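PDB 5JOZ: Non-reducing end alpha-L-arabinofuranosidase BoGH43B from Bacteroides ovatus, which removes terminal non-reducing alpha-L-arabinofuranosyl residues from xyloglucan side branches during xyloglucan breakdown, converting 'S' units into 'X' units. Local coordinates for residues Asn397-Leu402 / Thr445-Glu450. Numbering follows the deposited sequence.
Sequences NHYDLL and TTYTFE
A 2.8 Å hydrogen bond from H398 ND1 to D400 OD1 marks the reverse side of a strand whose inner side sends Y399 and L401 against Y447 and F449. H398 ND1 meets D400 OD1 on the syn side but 34° out of the carboxylate plane, while the oxygen itself lies near the plane of the imidazole; D400 OD2 forms a salt bridge with R415 on the adjacent strand, and the carboxylate is thus gripped at both oxygens. The inner side illustrates how two facing sheets can meet through side chains, with no hydrogen bond between these segments. F449 is central: its CZ presses on Y399 CB at 3.6 Å, and its CD2 meets L401 CB at 4.0 Å. This is the core of a concanavalin A-like beta-sandwich, in which strands 397-406 and 446-453 belong to facing sheets; the short segments run nearly parallel, 16° apart, with axes 8.8 Å from each other. With CG anti to the backbone N (chi1 175°), L401 slides past the F449 side chain in the opposite direction and brings L401 CD2 to 3.9 Å from E450 O. The side chains of Y399 and Y447 cross at about a right angle, Y447 CD2 lying 3.8 Å from Y399 CE2 at the edge of the Y399 ring. Their hydroxyls find partners beyond the two strands, Y399 OH at the backbone oxygen of S464 and Y447 OH at Q365 OE1. An alanine in place of Y399 would probably open a gap beside Y447 and F449 CZ and leave the S464 carbonyl oxygen without its hydroxyl mate. V391 and A463 add further cover to F449 from neighbouring strands, one in each sheet.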
loop_
_atom_site.group_PDB
_atom_site.type_symbol
_atom_site.label_atom_id
_atom_site.label_comp_id
_atom_site.label_asym_id
_atom_site.label_seq_id
_atom_site.Cartn_x
_atom_site.Cartn_y
_atom_site.Cartn_z
ATOM N N ASN A 397 -2.860 12.424 12.438
ATOM C CA ASN A 397 -1.498 12.161 12.908
ATOM C C ASN A 397 -0.484 12.378 11.787
ATOM O O ASN A 397 -0.391 11.589 10.844
ATOM C CB ASN A 397 -1.406 10.745 13.475
ATOM C CG ASN A 397 -2.155 10.595 14.803
ATOM O OD1 ASN A 397 -1.607 10.841 15.885
ATOM N ND2 ASN A 397 -3.409 10.175 14.722
ATOM N N HIS A 398 0.265 13.466 11.897
ATOM C CA HIS A 398 1.177 13.890 10.842
ATOM C C HIS A 398 2.096 14.991 11.325
ATOM O O HIS A 398 1.677 15.841 12.120
ATOM C CB HIS A 398 0.393 14.411 9.624
ATOM C CG HIS A 398 -0.573 15.513 9.947
ATOM N ND1 HIS A 398 -0.237 16.846 9.858
ATOM C CD2 HIS A 398 -1.864 15.480 10.358
ATOM C CE1 HIS A 398 -1.274 17.590 10.198
ATOM N NE2 HIS A 398 -2.278 16.786 10.498
ATOM N N TYR A 399 3.330 14.989 10.823
ATOM C CA TYR A 399 4.321 16.024 11.147
ATOM C C TYR A 399 4.507 16.911 9.937
ATOM O O TYR A 399 4.797 16.412 8.859
ATOM C CB TYR A 399 5.658 15.395 11.511
ATOM C CG TYR A 399 5.604 14.372 12.635
ATOM C CD1 TYR A 399 4.905 14.632 13.818
ATOM C CD2 TYR A 399 6.280 13.152 12.526
ATOM C CE1 TYR A 399 4.871 13.711 14.848
ATOM C CE2 TYR A 399 6.254 12.220 13.558
ATOM C CZ TYR A 399 5.556 12.503 14.718
ATOM O OH TYR A 399 5.537 11.592 15.748
ATOM N N ASP A 400 4.377 18.224 10.122
ATOM C CA ASP A 400 4.355 19.179 9.021
ATOM C C ASP A 400 5.582 20.084 9.021
ATOM O O ASP A 400 5.728 20.926 9.904
ATOM C CB ASP A 400 3.103 20.056 9.138
ATOM C CG ASP A 400 1.811 19.287 8.958
ATOM O OD1 ASP A 400 1.832 18.112 8.524
ATOM O OD2 ASP A 400 0.747 19.874 9.255
ATOM N N LEU A 401 6.438 19.939 8.016
ATOM C CA LEU A 401 7.591 20.820 7.861
ATOM C C LEU A 401 7.246 21.860 6.792
ATOM O O LEU A 401 7.457 21.625 5.597
ATOM C CB LEU A 401 8.846 20.024 7.509
ATOM C CG LEU A 401 10.102 20.838 7.193
ATOM C CD1 LEU A 401 10.487 21.718 8.366
ATOM C CD2 LEU A 401 11.240 19.917 6.796
ATOM N N LEU A 402 6.716 23.007 7.235
ATOM C CA LEU A 402 6.103 23.992 6.333
ATOM C C LEU A 402 6.733 25.373 6.375
ATOM O O LEU A 402 7.286 25.784 7.391
ATOM C CB LEU A 402 4.620 24.138 6.657
ATOM C CG LEU A 402 3.819 22.837 6.760
ATOM C CD1 LEU A 402 2.389 23.116 7.201
ATOM C CD2 LEU A 402 3.835 22.067 5.448
ATOM N N THR A 445 13.725 5.081 14.915
ATOM C CA THR A 445 13.047 5.737 16.034
ATOM C C THR A 445 12.681 7.209 15.787
ATOM O O THR A 445 11.690 7.689 16.335
ATOM C CB THR A 445 13.935 5.685 17.302
ATOM O OG1 THR A 445 15.190 6.318 17.027
ATOM C CG2 THR A 445 14.195 4.232 17.733
ATOM N N THR A 446 13.482 7.934 15.009
ATOM C CA THR A 446 13.377 9.405 14.970
ATOM C C THR A 446 13.377 9.989 13.564
ATOM O O THR A 446 14.144 9.560 12.692
ATOM C CB THR A 446 14.512 10.082 15.778
ATOM O OG1 THR A 446 15.779 9.702 15.234
ATOM C CG2 THR A 446 14.460 9.661 17.250
ATOM N N TYR A 447 12.490 10.962 13.365
ATOM C CA TYR A 447 12.537 11.845 12.219
ATOM C C TYR A 447 13.203 13.105 12.694
ATOM O O TYR A 447 12.867 13.590 13.781
ATOM C CB TYR A 447 11.132 12.214 11.769
ATOM C CG TYR A 447 10.326 11.083 11.212
ATOM C CD1 TYR A 447 10.601 10.572 9.948
ATOM C CD2 TYR A 447 9.253 10.553 11.918
ATOM C CE1 TYR A 447 9.840 9.552 9.407
ATOM C CE2 TYR A 447 8.483 9.530 11.382
ATOM C CZ TYR A 447 8.791 9.031 10.130
ATOM O OH TYR A 447 8.047 8.006 9.599
ATOM N N THR A 448 14.136 13.623 11.896
ATOM C CA THR A 448 14.769 14.914 12.150
ATOM C C THR A 448 14.470 15.838 10.968
ATOM O O THR A 448 14.559 15.419 9.817
ATOM C CB THR A 448 16.283 14.759 12.374
ATOM O OG1 THR A 448 16.494 13.824 13.433
ATOM C CG2 THR A 448 16.933 16.100 12.763
ATOM N N PHE A 449 14.100 17.082 11.283
ATOM C CA PHE A 449 13.610 18.071 10.316
ATOM C C PHE A 449 14.602 19.239 10.193
ATOM O O PHE A 449 14.957 19.853 11.207
ATOM C CB PHE A 449 12.253 18.599 10.780
ATOM C CG PHE A 449 11.216 17.533 10.937
ATOM C CD1 PHE A 449 11.054 16.866 12.151
ATOM C CD2 PHE A 449 10.397 17.179 9.860
ATOM C CE1 PHE A 449 10.097 15.867 12.286
ATOM C CE2 PHE A 449 9.434 16.184 9.992
ATOM C CZ PHE A 449 9.281 15.525 11.204
ATOM N N GLU A 450 15.022 19.544 8.959
ATOM C CA GLU A 450 16.104 20.496 8.669
ATOM C C GLU A 450 15.722 21.452 7.531
ATOM O O GLU A 450 14.936 21.090 6.654
ATOM C CB GLU A 450 17.401 19.755 8.291
ATOM C CG GLU A 450 17.863 18.679 9.293
ATOM C CD GLU A 450 17.445 17.231 8.954
ATOM O OE1 GLU A 450 16.525 17.007 8.126
ATOM O OE2 GLU A 450 18.050 16.293 9.535
#